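Local structure of lovastatin nonaketide synthase mokA (Monascus pilosus, 6AD3) at residues A74-S79 with Q147-R152; F98-G103 with T460-P465; Q158-A163 with R189-F194; M328-A333 with E388-T393. The protein carries out the iterative nine-step assembly of the lovastatin (monacolin K) polyketide as a type I nonaketide synthase, of which this chain is the condensation domain. The protein carries 1 engineered substitution. One frame throughout, in Å; residues are numbered along the deposited sequence.

Contact 1 of 4, residues A74-S79 with Q147-R152; sequences ALHPLS and QIVFGR
Ala74 pairs with Val149 in an antiparallel ladder between an edge strand and the middle strand of a three-stranded sheet, the two running 153° apart. In this hydrogen-bonded pair Val149 N reaches Ala74 O at 2.9 Å, whereas the return bond from Ala74 N to Val149 O is weak at 3.5 Å. Leu75 faces Ile148 in a non-hydrogen-bonded pair; their side chains lie side by side and point the same way, with Leu75 CD2 4.0 Å from Ile148 CG1. His76 forms the next hydrogen-bonded pair with Gln147: His76 N binds Gln147 O at 3.0 Å, and Gln147 N binds His76 O at 2.8 Å. Val149 CG2 meets the His76 ring at its edge, 3.8 Å from CD2. Pro77 has no N-H, yet its carbonyl extends the pairing, for Pro77 O accepts Gln147 NE2 at 3.0 Å in an almost straight bond (169°) close to the plane of the glutamine amide. An extended chain (chi2 -174°) carries the Gln147 amide to the Pro77 carbonyl, and Leu78 CD2 crosses the stem of that side chain, 4.0 Å from Gln147 CG. Ser79 N-caps helix 80-91, and its own N bonds Gln82 OE1. The buried Gln147 therefore binds the neighbouring strand segment through its backbone N and O and its amide, the side chain adding a third bond to the two of the backbone just before helix 80-91.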
loop_
_atom_site.group_PDB
_atom_site.type_symbol
_atom_site.label_atom_id
_atom_site.label_comp_id
_atom_site.label_asym_id
_atom_site.label_seq_id
_atom_site.Cartn_x
_atom_site.Cartn_y
_atom_site.Cartn_z
ATOM N N ALA A 74 26.117 -1.347 -12.562
ATOM C CA ALA A 74 26.460 -1.671 -11.199
ATOM C C ALA A 74 25.578 -2.791 -10.691
ATOM O O ALA A 74 24.569 -3.122 -11.321
ATOM C CB ALA A 74 26.300 -0.435 -10.312
ATOM N N LEU A 75 26.037 -3.409 -9.604
ATOM C CA LEU A 75 25.312 -4.416 -8.873
ATOM C C LEU A 75 25.104 -3.912 -7.441
ATOM O O LEU A 75 26.002 -3.285 -6.871
ATOM C CB LEU A 75 26.133 -5.690 -8.831
ATOM C CG LEU A 75 26.631 -6.211 -10.183
ATOM C CD1 LEU A 75 27.531 -7.397 -9.951
ATOM C CD2 LEU A 75 25.457 -6.595 -11.071
ATOM N N HIS A 76 23.984 -4.306 -6.836
ATOM C CA HIS A 76 23.628 -3.919 -5.460
ATOM C C HIS A 76 22.844 -5.015 -4.814
ATOM O O HIS A 76 22.058 -5.678 -5.463
ATOM C CB HIS A 76 22.736 -2.653 -5.455
ATOM C CG HIS A 76 23.342 -1.480 -6.146
ATOM N ND1 HIS A 76 24.209 -0.620 -5.520
ATOM C CD2 HIS A 76 23.121 -0.959 -7.370
ATOM C CE1 HIS A 76 24.579 0.321 -6.367
ATOM N NE2 HIS A 76 23.909 0.154 -7.485
ATOM N N PRO A 77 22.948 -5.132 -3.498
ATOM C CA PRO A 77 21.997 -5.958 -2.746
ATOM C C PRO A 77 20.565 -5.426 -2.881
ATOM O O PRO A 77 20.403 -4.270 -3.149
ATOM C CB PRO A 77 22.474 -5.825 -1.295
ATOM C CG PRO A 77 23.379 -4.632 -1.253
ATOM C CD PRO A 77 23.834 -4.315 -2.640
ATOM N N LEU A 78 19.561 -6.293 -2.694
ATOM C CA LEU A 78 18.194 -5.848 -2.480
ATOM C C LEU A 78 18.125 -4.864 -1.297
ATOM O O LEU A 78 18.884 -4.953 -0.327
ATOM C CB LEU A 78 17.272 -7.039 -2.256
ATOM C CG LEU A 78 17.146 -8.122 -3.340
ATOM C CD1 LEU A 78 16.095 -9.155 -2.962
ATOM C CD2 LEU A 78 16.824 -7.512 -4.686
ATOM N N SER A 79 17.234 -3.901 -1.384
ATOM C CA SER A 79 16.876 -3.123 -0.216
ATOM C C SER A 79 16.247 -4.050 0.815
ATOM O O SER A 79 15.833 -5.167 0.495
ATOM C CB SER A 79 15.880 -2.004 -0.586
ATOM O OG SER A 79 14.572 -2.517 -0.795
ATOM N N GLN A 147 20.189 -6.651 -7.292
ATOM C CA GLN A 147 19.792 -5.681 -8.307
ATOM C C GLN A 147 20.927 -5.495 -9.332
ATOM O O GLN A 147 22.062 -5.242 -8.962
ATOM C CB GLN A 147 19.505 -4.312 -7.664
ATOM C CG GLN A 147 18.503 -4.338 -6.531
ATOM C CD GLN A 147 18.175 -2.933 -6.061
ATOM O OE1 GLN A 147 17.418 -2.223 -6.724
ATOM N NE2 GLN A 147 18.782 -2.511 -4.964
ATOM N N ILE A 148 20.589 -5.608 -10.601
ATOM C CA ILE A 148 21.482 -5.305 -11.671
ATOM C C ILE A 148 21.031 -4.042 -12.356
ATOM O O ILE A 148 19.931 -3.993 -12.905
ATOM C CB ILE A 148 21.434 -6.407 -12.725
ATOM C CG1 ILE A 148 21.752 -7.735 -12.100
ATOM C CG2 ILE A 148 22.363 -6.077 -13.876
ATOM C CD1 ILE A 148 21.215 -8.919 -12.913
ATOM N N VAL A 149 21.852 -3.005 -12.309
ATOM C CA VAL A 149 21.462 -1.728 -12.912
ATOM C C VAL A 149 22.031 -1.662 -14.300
ATOM O O VAL A 149 23.233 -1.728 -14.472
ATOM C CB VAL A 149 21.948 -0.524 -12.082
ATOM C CG1 VAL A 149 21.597 0.780 -12.782
ATOM C CG2 VAL A 149 21.332 -0.563 -10.694
ATOM N N PHE A 150 21.158 -1.601 -15.291
ATOM C CA PHE A 150 21.557 -1.568 -16.672
ATOM C C PHE A 150 21.742 -0.132 -17.125
ATOM O O PHE A 150 21.084 0.790 -16.614
ATOM C CB PHE A 150 20.502 -2.235 -17.551
ATOM C CG PHE A 150 20.304 -3.689 -17.263
ATOM C CD1 PHE A 150 21.190 -4.635 -17.775
ATOM C CD2 PHE A 150 19.186 -4.130 -16.593
ATOM C CE1 PHE A 150 21.004 -5.990 -17.521
ATOM C CE2 PHE A 150 18.955 -5.498 -16.405
ATOM C CZ PHE A 150 19.882 -6.422 -16.841
ATOM N N GLY A 151 22.560 0.055 -18.148
ATOM C CA GLY A 151 22.759 1.394 -18.716
ATOM C C GLY A 151 21.491 1.911 -19.382
ATOM O O GLY A 151 21.208 3.127 -19.377
ATOM N N ARG A 152 20.682 0.997 -19.916
ATOM C CA ARG A 152 19.463 1.396 -20.603
ATOM C C ARG A 152 18.280 0.563 -20.124
ATOM O O ARG A 152 18.427 -0.615 -19.820
ATOM C CB ARG A 152 19.636 1.263 -22.115
ATOM C CG ARG A 152 20.599 2.306 -22.703
ATOM C CD ARG A 152 20.811 2.171 -24.216
ATOM N NE ARG A 152 19.847 1.278 -24.876
ATOM C CZ ARG A 152 19.296 1.512 -26.070
ATOM N NH1 ARG A 152 19.564 2.634 -26.732
ATOM N NH2 ARG A 152 18.458 0.627 -26.598
#

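Contact 2 of 4, residues F98-G103 with T460-P465; sequences FNNTIG and TRERTP
Phe98-Ile102 and Thr460-Arg463 run nearly antiparallel, 162° apart end to end, and pair as a hydrogen-bonded bridge at Thr101 and Thr460, with Thr101 N to Thr460 O at 2.9 Å and Thr460 N to Thr101 O at 2.8 Å. Beyond the bridge a side chain takes over from the backbone: Asn100 OD1 accepts Glu462 N at 3.0 Å, from a donor lying well above the amide plane. The same oxygen receives a water at 2.9 Å that in turn accepts Arg461 NE, while the far end of Arg461 makes a salt bridge with Asp438. The Thr101-Thr460 pair lies where strand 453-460, at the rim of the mixed five-stranded sheet, departs toward strand 468-473 of the six-stranded one, a crossing between the two halves consistent with the latch of condensation domains. Glu462 CB packs on Phe98 CA at 3.5 Å. With CG placed between its backbone N and carbonyl carbon (chi1 62°), Glu462 lays its extended chain beside Asn100, bringing OE1 to 3.5 Å from Phe98 CD1; OE2 is salt-bridged to Arg208. At the edge of the Phe98 ring, Arg463 O lies 3.6 Å from CE1. A second water joins Thr101 OG1 and Thr460 O, and Tyr172 OH bonds both Thr460 OG1 and Thr101 O.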
loop_
_atom_site.group_PDB
_atom_site.type_symbol
_atom_site.label_atom_id
_atom_site.label_comp_id
_atom_site.label_asym_id
_atom_site.label_seq_id
_atom_site.Cartn_x
_atom_site.Cartn_y
_atom_site.Cartn_z
ATOM N N PHE A 98 1.142 -10.683 -6.810
ATOM C CA PHE A 98 1.845 -9.512 -6.244
ATOM C C PHE A 98 2.089 -8.436 -7.299
ATOM O O PHE A 98 2.754 -7.429 -7.043
ATOM C CB PHE A 98 3.173 -9.920 -5.616
ATOM C CG PHE A 98 3.045 -10.886 -4.487
ATOM C CD1 PHE A 98 2.216 -10.634 -3.422
ATOM C CD2 PHE A 98 3.712 -12.102 -4.533
ATOM C CE1 PHE A 98 2.024 -11.579 -2.419
ATOM C CE2 PHE A 98 3.526 -13.049 -3.541
ATOM C CZ PHE A 98 2.758 -12.746 -2.431
ATOM N N ASN A 99 1.432 -8.566 -8.437
ATOM C CA ASN A 99 1.392 -7.478 -9.385
ATOM C C ASN A 99 0.630 -6.277 -8.800
ATOM O O ASN A 99 -0.253 -6.433 -7.948
ATOM C CB ASN A 99 0.677 -7.895 -10.675
ATOM C CG ASN A 99 1.490 -8.879 -11.533
ATOM O OD1 ASN A 99 2.639 -9.235 -11.244
ATOM N ND2 ASN A 99 0.861 -9.316 -12.634
ATOM N N ASN A 100 0.979 -5.084 -9.284
ATOM C CA ASN A 100 0.264 -3.856 -8.927
ATOM C C ASN A 100 -0.090 -3.099 -10.183
ATOM O O ASN A 100 0.757 -2.931 -11.093
ATOM C CB ASN A 100 1.146 -2.968 -8.053
ATOM C CG ASN A 100 1.676 -3.672 -6.844
ATOM O OD1 ASN A 100 1.009 -3.719 -5.805
ATOM N ND2 ASN A 100 2.843 -4.299 -6.977
ATOM N N THR A 101 -1.335 -2.656 -10.284
ATOM C CA THR A 101 -1.837 -2.073 -11.514
ATOM C C THR A 101 -2.803 -0.922 -11.238
ATOM O O THR A 101 -3.830 -1.115 -10.601
ATOM C CB THR A 101 -2.539 -3.144 -12.385
ATOM O OG1 THR A 101 -1.789 -4.366 -12.392
ATOM C CG2 THR A 101 -2.724 -2.656 -13.827
ATOM N N ILE A 102 -2.421 0.287 -11.650
ATOM C CA ILE A 102 -3.176 1.507 -11.339
ATOM C C ILE A 102 -3.588 2.155 -12.655
ATOM O O ILE A 102 -2.718 2.512 -13.467
ATOM C CB ILE A 102 -2.315 2.525 -10.566
ATOM C CG1 ILE A 102 -1.683 1.870 -9.351
ATOM C CG2 ILE A 102 -3.175 3.721 -10.127
ATOM C CD1 ILE A 102 -2.681 1.259 -8.355
ATOM N N GLY A 103 -4.914 2.247 -12.894
ATOM C CA GLY A 103 -5.436 2.843 -14.133
ATOM C C GLY A 103 -6.121 4.185 -13.865
ATOM O O GLY A 103 -6.874 4.311 -12.923
ATOM N N THR A 460 -5.638 -1.919 -8.551
ATOM C CA THR A 460 -5.515 -3.313 -8.109
ATOM C C THR A 460 -4.088 -3.523 -7.560
ATOM O O THR A 460 -3.153 -3.828 -8.293
ATOM C CB THR A 460 -5.821 -4.302 -9.266
ATOM O OG1 THR A 460 -7.083 -3.963 -9.864
ATOM C CG2 THR A 460 -5.842 -5.700 -8.778
ATOM N N ARG A 461 -3.952 -3.349 -6.262
ATOM C CA ARG A 461 -2.698 -3.579 -5.574
ATOM C C ARG A 461 -2.512 -5.073 -5.304
ATOM O O ARG A 461 -3.487 -5.842 -5.311
ATOM C CB ARG A 461 -2.719 -2.831 -4.242
ATOM C CG ARG A 461 -2.760 -1.335 -4.400
ATOM C CD ARG A 461 -2.797 -0.626 -3.054
ATOM N NE ARG A 461 -1.562 -0.820 -2.330
ATOM C CZ ARG A 461 -1.332 -0.337 -1.111
ATOM N NH1 ARG A 461 -2.249 0.380 -0.492
ATOM N NH2 ARG A 461 -0.195 -0.606 -0.508
ATOM N N GLU A 462 -1.276 -5.469 -5.039
ATOM C CA GLU A 462 -0.945 -6.839 -4.709
ATOM C C GLU A 462 -1.826 -7.354 -3.605
ATOM O O GLU A 462 -2.211 -6.608 -2.719
ATOM C CB GLU A 462 0.521 -6.958 -4.260
ATOM C CG GLU A 462 0.840 -6.148 -2.997
ATOM C CD GLU A 462 2.231 -6.379 -2.454
ATOM O OE1 GLU A 462 2.971 -7.194 -3.040
ATOM O OE2 GLU A 462 2.625 -5.657 -1.510
ATOM N N ARG A 463 -2.022 -8.671 -3.593
ATOM C CA ARG A 463 -2.634 -9.333 -2.442
ATOM C C ARG A 463 -1.685 -9.269 -1.265
ATOM O O ARG A 463 -0.473 -9.107 -1.443
ATOM C CB ARG A 463 -2.945 -10.797 -2.749
ATOM C CG ARG A 463 -3.992 -10.973 -3.830
ATOM C CD ARG A 463 -4.374 -12.445 -3.988
ATOM N NE ARG A 463 -5.244 -12.662 -5.140
ATOM C CZ ARG A 463 -5.590 -13.872 -5.595
ATOM N NH1 ARG A 463 -5.224 -14.986 -4.948
ATOM N NH2 ARG A 463 -6.415 -13.969 -6.624
ATOM N N THR A 464 -2.278 -9.309 -0.073
ATOM C CA THR A 464 -1.545 -9.326 1.177
ATOM C C THR A 464 -2.223 -10.342 2.096
ATOM O O THR A 464 -3.335 -10.780 1.811
ATOM C CB THR A 464 -1.521 -7.936 1.850
ATOM O OG1 THR A 464 -2.808 -7.635 2.373
ATOM C CG2 THR A 464 -1.134 -6.870 0.895
ATOM N N PRO A 465 -1.554 -10.728 3.189
ATOM C CA PRO A 465 -2.089 -11.792 4.026
ATOM C C PRO A 465 -3.109 -11.317 5.050
ATOM O O PRO A 465 -3.655 -12.140 5.810
ATOM C CB PRO A 465 -0.848 -12.321 4.747
ATOM C CG PRO A 465 0.032 -11.152 4.819
ATOM C CD PRO A 465 -0.149 -10.464 3.501
HETATM O O HOH W 1 0.744 -2.121 -3.400
HETATM O O HOH W 2 -2.571 -5.688 -10.258
#

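Contact 3 of 4, residues Q158-A163 with R189-F194; sequences QVIQVA and RLVDFF
Gln158 through Gln161 pair in parallel with Val191 through Phe194, and five backbone hydrogen bonds zip the strands. Gln158 N starts the series on Leu190 O; Asp192 N then returns to Gln158 O, Ile160 N to Asp192 O at 2.8 Å, and Phe194 N to Ile160 O. Val162 N closes it on Phe194 O with a bond of 174°. Among the apolar contacts, Ile160 CD1 touches Val191 CG1 at 3.9 Å, and Phe193 CD1 is met by Ile160 CB and by Val162 CG1, the latter at 3.8 Å. The other face of the sheet carries Val159, whose CG1 meets Phe194 CE1 at 3.7 Å. With CG between its backbone N and carbonyl carbon (chi1 72°), Phe194 folds its ring back across the partner strand, so that Gln161 CB lies over one ring face in a CH-pi contact. Gln158 NE2 passes Val191 CG2 at 3.6 Å and donates to a water at 2.7 Å that also accepts Leu190 N, while Asp192 OD1 is hydrogen-bonded to His200. Strand 157-161, helix 165-176 and strand 188-195 form a beta-alpha-beta unit, in which the helix covers the Phe193 face. Backbone bonding thus fixes the register of the edge strand, and hydrophobic groups on both faces reinforce it.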
loop_
_atom_site.group_PDB
_atom_site.type_symbol
_atom_site.label_atom_id
_atom_site.label_comp_id
_atom_site.label_asym_id
_atom_site.label_seq_id
_atom_site.Cartn_x
_atom_site.Cartn_y
_atom_site.Cartn_z
ATOM N N GLN A 158 3.771 1.936 -24.216
ATOM C CA GLN A 158 2.836 1.607 -25.276
ATOM C C GLN A 158 1.700 2.568 -25.322
ATOM O O GLN A 158 1.163 2.963 -24.270
ATOM C CB GLN A 158 2.292 0.218 -25.090
ATOM C CG GLN A 158 3.371 -0.848 -25.189
ATOM C CD GLN A 158 2.954 -2.125 -24.571
ATOM O OE1 GLN A 158 2.492 -3.035 -25.264
ATOM N NE2 GLN A 158 3.025 -2.193 -23.255
ATOM N N VAL A 159 1.313 2.946 -26.538
ATOM C CA VAL A 159 0.139 3.770 -26.715
ATOM C C VAL A 159 -0.778 2.995 -27.620
ATOM O O VAL A 159 -0.391 2.688 -28.778
ATOM C CB VAL A 159 0.481 5.167 -27.316
ATOM C CG1 VAL A 159 -0.770 6.018 -27.440
ATOM C CG2 VAL A 159 1.514 5.883 -26.445
ATOM N N ILE A 160 -1.908 2.532 -27.071
ATOM C CA ILE A 160 -2.687 1.444 -27.709
ATOM C C ILE A 160 -4.118 1.862 -28.027
ATOM O O ILE A 160 -4.880 2.240 -27.154
ATOM C CB ILE A 160 -2.706 0.169 -26.836
ATOM C CG1 ILE A 160 -1.290 -0.362 -26.620
ATOM C CG2 ILE A 160 -3.598 -0.924 -27.464
ATOM C CD1 ILE A 160 -1.248 -1.581 -25.715
ATOM N N GLN A 161 -4.482 1.856 -29.316
ATOM C CA GLN A 161 -5.847 2.136 -29.686
ATOM C C GLN A 161 -6.787 0.968 -29.320
ATOM O O GLN A 161 -6.514 -0.207 -29.658
ATOM C CB GLN A 161 -5.943 2.382 -31.192
ATOM C CG GLN A 161 -7.244 3.030 -31.576
ATOM C CD GLN A 161 -7.368 3.201 -33.077
ATOM O OE1 GLN A 161 -6.371 3.293 -33.786
ATOM N NE2 GLN A 161 -8.576 3.274 -33.551
ATOM N N VAL A 162 -7.870 1.281 -28.649
ATOM C CA VAL A 162 -8.918 0.283 -28.385
ATOM C C VAL A 162 -10.245 0.775 -28.956
ATOM O O VAL A 162 -10.392 1.934 -29.311
ATOM C CB VAL A 162 -9.049 -0.051 -26.880
ATOM C CG1 VAL A 162 -7.774 -0.690 -26.396
ATOM C CG2 VAL A 162 -9.374 1.197 -26.071
ATOM N N ALA A 163 -11.221 -0.107 -28.969
ATOM C CA ALA A 163 -12.480 0.160 -29.635
ATOM C C ALA A 163 -13.314 1.137 -28.828
ATOM O O ALA A 163 -14.031 1.963 -29.400
ATOM C CB ALA A 163 -13.236 -1.140 -29.850
ATOM N N ARG A 189 4.782 -1.678 -16.588
ATOM C CA ARG A 189 4.021 -1.403 -17.808
ATOM C C ARG A 189 3.526 0.019 -17.762
ATOM O O ARG A 189 3.107 0.491 -16.714
ATOM C CB ARG A 189 2.821 -2.356 -17.949
ATOM C CG ARG A 189 3.156 -3.824 -17.709
ATOM C CD ARG A 189 3.548 -4.510 -18.982
ATOM N NE ARG A 189 3.926 -5.910 -18.746
ATOM C CZ ARG A 189 5.172 -6.331 -18.643
ATOM N NH1 ARG A 189 6.137 -5.448 -18.440
ATOM N NH2 ARG A 189 5.426 -7.642 -18.506
ATOM N N LEU A 190 3.760 0.751 -18.847
ATOM C CA LEU A 190 3.256 2.118 -18.974
ATOM C C LEU A 190 2.464 2.220 -20.260
ATOM O O LEU A 190 3.054 2.104 -21.324
ATOM C CB LEU A 190 4.405 3.111 -19.025
ATOM C CG LEU A 190 5.335 3.129 -17.814
ATOM C CD1 LEU A 190 6.616 3.882 -18.095
ATOM C CD2 LEU A 190 4.638 3.708 -16.603
ATOM N N VAL A 191 1.132 2.256 -20.135
ATOM C CA VAL A 191 0.232 2.055 -21.273
ATOM C C VAL A 191 -0.841 3.120 -21.296
ATOM O O VAL A 191 -1.555 3.329 -20.289
ATOM C CB VAL A 191 -0.421 0.669 -21.246
ATOM C CG1 VAL A 191 -1.336 0.504 -22.471
ATOM C CG2 VAL A 191 0.631 -0.404 -21.171
ATOM N N ASP A 192 -0.986 3.778 -22.455
ATOM C CA ASP A 192 -2.054 4.751 -22.691
ATOM C C ASP A 192 -3.048 4.120 -23.622
ATOM O O ASP A 192 -2.740 3.950 -24.829
ATOM C CB ASP A 192 -1.467 6.032 -23.337
ATOM C CG ASP A 192 -2.550 7.026 -23.809
ATOM O OD1 ASP A 192 -3.722 6.893 -23.398
ATOM O OD2 ASP A 192 -2.207 7.914 -24.639
ATOM N N PHE A 193 -4.098 3.522 -23.059
ATOM C CA PHE A 193 -5.202 2.967 -23.907
ATOM C C PHE A 193 -6.084 4.128 -24.340
ATOM O O PHE A 193 -6.505 4.931 -23.517
ATOM C CB PHE A 193 -6.075 1.971 -23.128
ATOM C CG PHE A 193 -5.381 0.709 -22.735
ATOM C CD1 PHE A 193 -5.128 -0.281 -23.659
ATOM C CD2 PHE A 193 -5.058 0.475 -21.398
ATOM C CE1 PHE A 193 -4.547 -1.488 -23.282
ATOM C CE2 PHE A 193 -4.452 -0.703 -21.010
ATOM C CZ PHE A 193 -4.202 -1.694 -21.921
ATOM N N PHE A 194 -6.414 4.238 -25.648
ATOM C CA PHE A 194 -7.130 5.422 -26.108
ATOM C C PHE A 194 -8.215 5.050 -27.111
ATOM O O PHE A 194 -8.098 4.052 -27.806
ATOM C CB PHE A 194 -6.164 6.454 -26.703
ATOM C CG PHE A 194 -5.579 6.075 -28.043
ATOM C CD1 PHE A 194 -4.461 5.270 -28.125
ATOM C CD2 PHE A 194 -6.175 6.512 -29.223
ATOM C CE1 PHE A 194 -3.819 5.075 -29.311
ATOM C CE2 PHE A 194 -5.546 6.286 -30.434
ATOM C CZ PHE A 194 -4.393 5.525 -30.482
HETATM O O HOH W 3 4.417 -1.083 -21.223
#

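Contact 4 of 4, residues M328-A333 with E388-T393; sequences MQFYLA and EHLVAT
Leu390 lies against helix 327-343 at Phe330, and this is the tight part of a helix crossing at 114°. Leu390 CG stands anti to the backbone N (chi1 175°), which sends the two methyls across: CD1 settles against the backbone, 3.6 Å from Phe330 CA, and CD2 meets the Phe330 ring at CD2, 3.9 Å away. Ala333 adds a second close point. Its small side chain lets the helices approach, and its CB faces both Thr393 OG1 at 3.7 Å and His389 CD2 at 4.0 Å. Thr393 itself is turned by an internal bond, OG1 donating to His389 O at 2.7 Å. That carbonyl also accepts Thr393 N, and the two donors come from opposite faces of its plane. Thr393 CG2 is thereby left to touch Leu332 CD2 at 3.9 Å. The His389 ring presents its edge to Ala333 O, but its NE2 is hydrogen-bonded to His336 one turn further along the first helix. At Gln329 the backbone C is still 3.7 Å from Leu390 CD1, but the side chain is looser, CB at 4.2 Å, and its amide oxygen turns to Thr326 N. On the side turned from helix 327-343, the exposed Glu388 and Ala392 take no part. In this C-terminal half of the condensation domain, helix 327-343 lies on the six-stranded sheet, with Leu332 on Phe437 of strand 435-440, and helix 386-401 packs across it.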
loop_
_atom_site.group_PDB
_atom_site.type_symbol
_atom_site.label_atom_id
_atom_site.label_comp_id
_atom_site.label_asym_id
_atom_site.label_seq_id
_atom_site.Cartn_x
_atom_site.Cartn_y
_atom_site.Cartn_z
ATOM N N MET A 328 -6.626 11.849 9.519
ATOM C CA MET A 328 -6.087 10.476 9.492
ATOM C C MET A 328 -6.235 9.784 10.828
ATOM O O MET A 328 -6.705 8.643 10.898
ATOM C CB MET A 328 -4.616 10.448 9.096
ATOM C CG MET A 328 -4.095 9.011 8.926
ATOM S SD MET A 328 -3.488 8.251 10.466
ATOM C CE MET A 328 -1.753 8.694 10.392
ATOM N N GLN A 329 -5.925 10.500 11.901
ATOM C CA GLN A 329 -5.986 9.907 13.217
ATOM C C GLN A 329 -7.406 9.612 13.648
ATOM O O GLN A 329 -7.646 8.624 14.304
ATOM C CB GLN A 329 -5.295 10.783 14.225
ATOM C CG GLN A 329 -3.798 10.839 14.010
ATOM C CD GLN A 329 -3.153 12.126 14.545
ATOM O OE1 GLN A 329 -3.829 13.035 15.031
ATOM N NE2 GLN A 329 -1.868 12.258 14.296
ATOM N N PHE A 330 -8.348 10.425 13.181
ATOM C CA PHE A 330 -9.784 10.173 13.414
ATOM C C PHE A 330 -10.242 8.886 12.682
ATOM O O PHE A 330 -10.860 7.972 13.285
ATOM C CB PHE A 330 -10.614 11.393 12.921
ATOM C CG PHE A 330 -12.056 11.417 13.433
ATOM C CD1 PHE A 330 -12.993 10.463 13.001
ATOM C CD2 PHE A 330 -12.494 12.435 14.232
ATOM C CE1 PHE A 330 -14.315 10.538 13.400
ATOM C CE2 PHE A 330 -13.788 12.481 14.663
ATOM C CZ PHE A 330 -14.704 11.537 14.268
ATOM N N TYR A 331 -9.859 8.756 11.414
ATOM C CA TYR A 331 -10.242 7.589 10.657
ATOM C C TYR A 331 -9.630 6.307 11.320
ATOM O O TYR A 331 -10.275 5.254 11.386
ATOM C CB TYR A 331 -9.808 7.744 9.196
ATOM C CG TYR A 331 -10.588 8.772 8.441
ATOM C CD1 TYR A 331 -11.923 8.555 8.139
ATOM C CD2 TYR A 331 -9.993 9.961 7.966
ATOM C CE1 TYR A 331 -12.677 9.517 7.504
ATOM C CE2 TYR A 331 -10.741 10.913 7.284
ATOM C CZ TYR A 331 -12.083 10.647 7.003
ATOM O OH TYR A 331 -12.907 11.573 6.367
ATOM N N LEU A 332 -8.384 6.418 11.790
ATOM C CA LEU A 332 -7.675 5.275 12.381
ATOM C C LEU A 332 -8.328 4.900 13.714
ATOM O O LEU A 332 -8.608 3.743 13.980
ATOM C CB LEU A 332 -6.213 5.637 12.599
ATOM C CG LEU A 332 -5.439 4.600 13.441
ATOM C CD1 LEU A 332 -5.404 3.243 12.769
ATOM C CD2 LEU A 332 -4.036 5.095 13.692
ATOM N N ALA A 333 -8.623 5.908 14.522
ATOM C CA ALA A 333 -9.262 5.670 15.786
ATOM C C ALA A 333 -10.621 5.003 15.625
ATOM O O ALA A 333 -10.946 4.106 16.370
ATOM C CB ALA A 333 -9.380 6.985 16.599
ATOM N N GLU A 388 -11.555 11.442 23.698
ATOM C CA GLU A 388 -10.408 10.986 24.483
ATOM C C GLU A 388 -9.566 9.960 23.716
ATOM O O GLU A 388 -8.345 10.006 23.735
ATOM C CB GLU A 388 -10.883 10.393 25.817
ATOM C CG GLU A 388 -11.593 11.431 26.680
ATOM C CD GLU A 388 -12.231 10.856 27.946
ATOM O OE1 GLU A 388 -12.672 9.702 27.949
ATOM O OE2 GLU A 388 -12.436 11.644 28.885
ATOM N N HIS A 389 -10.245 9.070 23.018
ATOM C CA HIS A 389 -9.573 8.017 22.260
ATOM C C HIS A 389 -8.849 8.613 21.067
ATOM O O HIS A 389 -7.793 8.120 20.661
ATOM C CB HIS A 389 -10.589 7.023 21.802
ATOM C CG HIS A 389 -10.004 5.807 21.162
ATOM N ND1 HIS A 389 -9.056 5.024 21.785
ATOM C CD2 HIS A 389 -10.341 5.161 20.026
ATOM C CE1 HIS A 389 -8.872 3.921 21.080
ATOM N NE2 HIS A 389 -9.603 4.005 19.980
ATOM N N LEU A 390 -9.434 9.655 20.489
ATOM C CA LEU A 390 -8.811 10.360 19.379
ATOM C C LEU A 390 -7.504 10.987 19.810
ATOM O O LEU A 390 -6.460 10.876 19.132
ATOM C CB LEU A 390 -9.764 11.441 18.855
ATOM C CG LEU A 390 -9.232 12.350 17.761
ATOM C CD1 LEU A 390 -8.769 11.575 16.535
ATOM C CD2 LEU A 390 -10.292 13.360 17.361
ATOM N N VAL A 391 -7.514 11.646 20.960
ATOM C CA VAL A 391 -6.306 12.280 21.422
ATOM C C VAL A 391 -5.263 11.220 21.741
ATOM O O VAL A 391 -4.081 11.375 21.418
ATOM C CB VAL A 391 -6.608 13.175 22.648
ATOM C CG1 VAL A 391 -5.324 13.558 23.383
ATOM C CG2 VAL A 391 -7.347 14.424 22.184
ATOM N N ALA A 392 -5.685 10.130 22.367
ATOM C CA ALA A 392 -4.723 9.068 22.724
ATOM C C ALA A 392 -4.163 8.411 21.464
ATOM O O ALA A 392 -2.986 8.069 21.392
ATOM C CB ALA A 392 -5.362 8.033 23.621
ATOM N N THR A 393 -4.997 8.300 20.452
ATOM C CA THR A 393 -4.568 7.702 19.186
ATOM C C THR A 393 -3.610 8.646 18.457
ATOM O O THR A 393 -2.574 8.213 17.942
ATOM C CB THR A 393 -5.780 7.354 18.309
ATOM O OG1 THR A 393 -6.553 6.341 18.970
ATOM C CG2 THR A 393 -5.324 6.791 16.930
#

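In the fold
From the N terminus, strand 72-77 opens contact 1, which strand 145-150 closes within the small three-stranded sheet. Before that happens strand 100-107 has begun contact 2, so the two loops cross. Strand 157-161 then follows and contact 3 closes a short loop across helix 165-176, at the far edge of the same five-stranded sheet that contact 2 reaches. Contact 4 later joins two helices, 327-343 and 386-401, of the other half. Contacts 3 and 4 are both nested within contact 2, whose 356 intervening residues make it the long tie returning the chain to the five-stranded sheet. Contacts 3 and 4 lie on opposite sides of the chain's centre, their own centres about 43 Å apart.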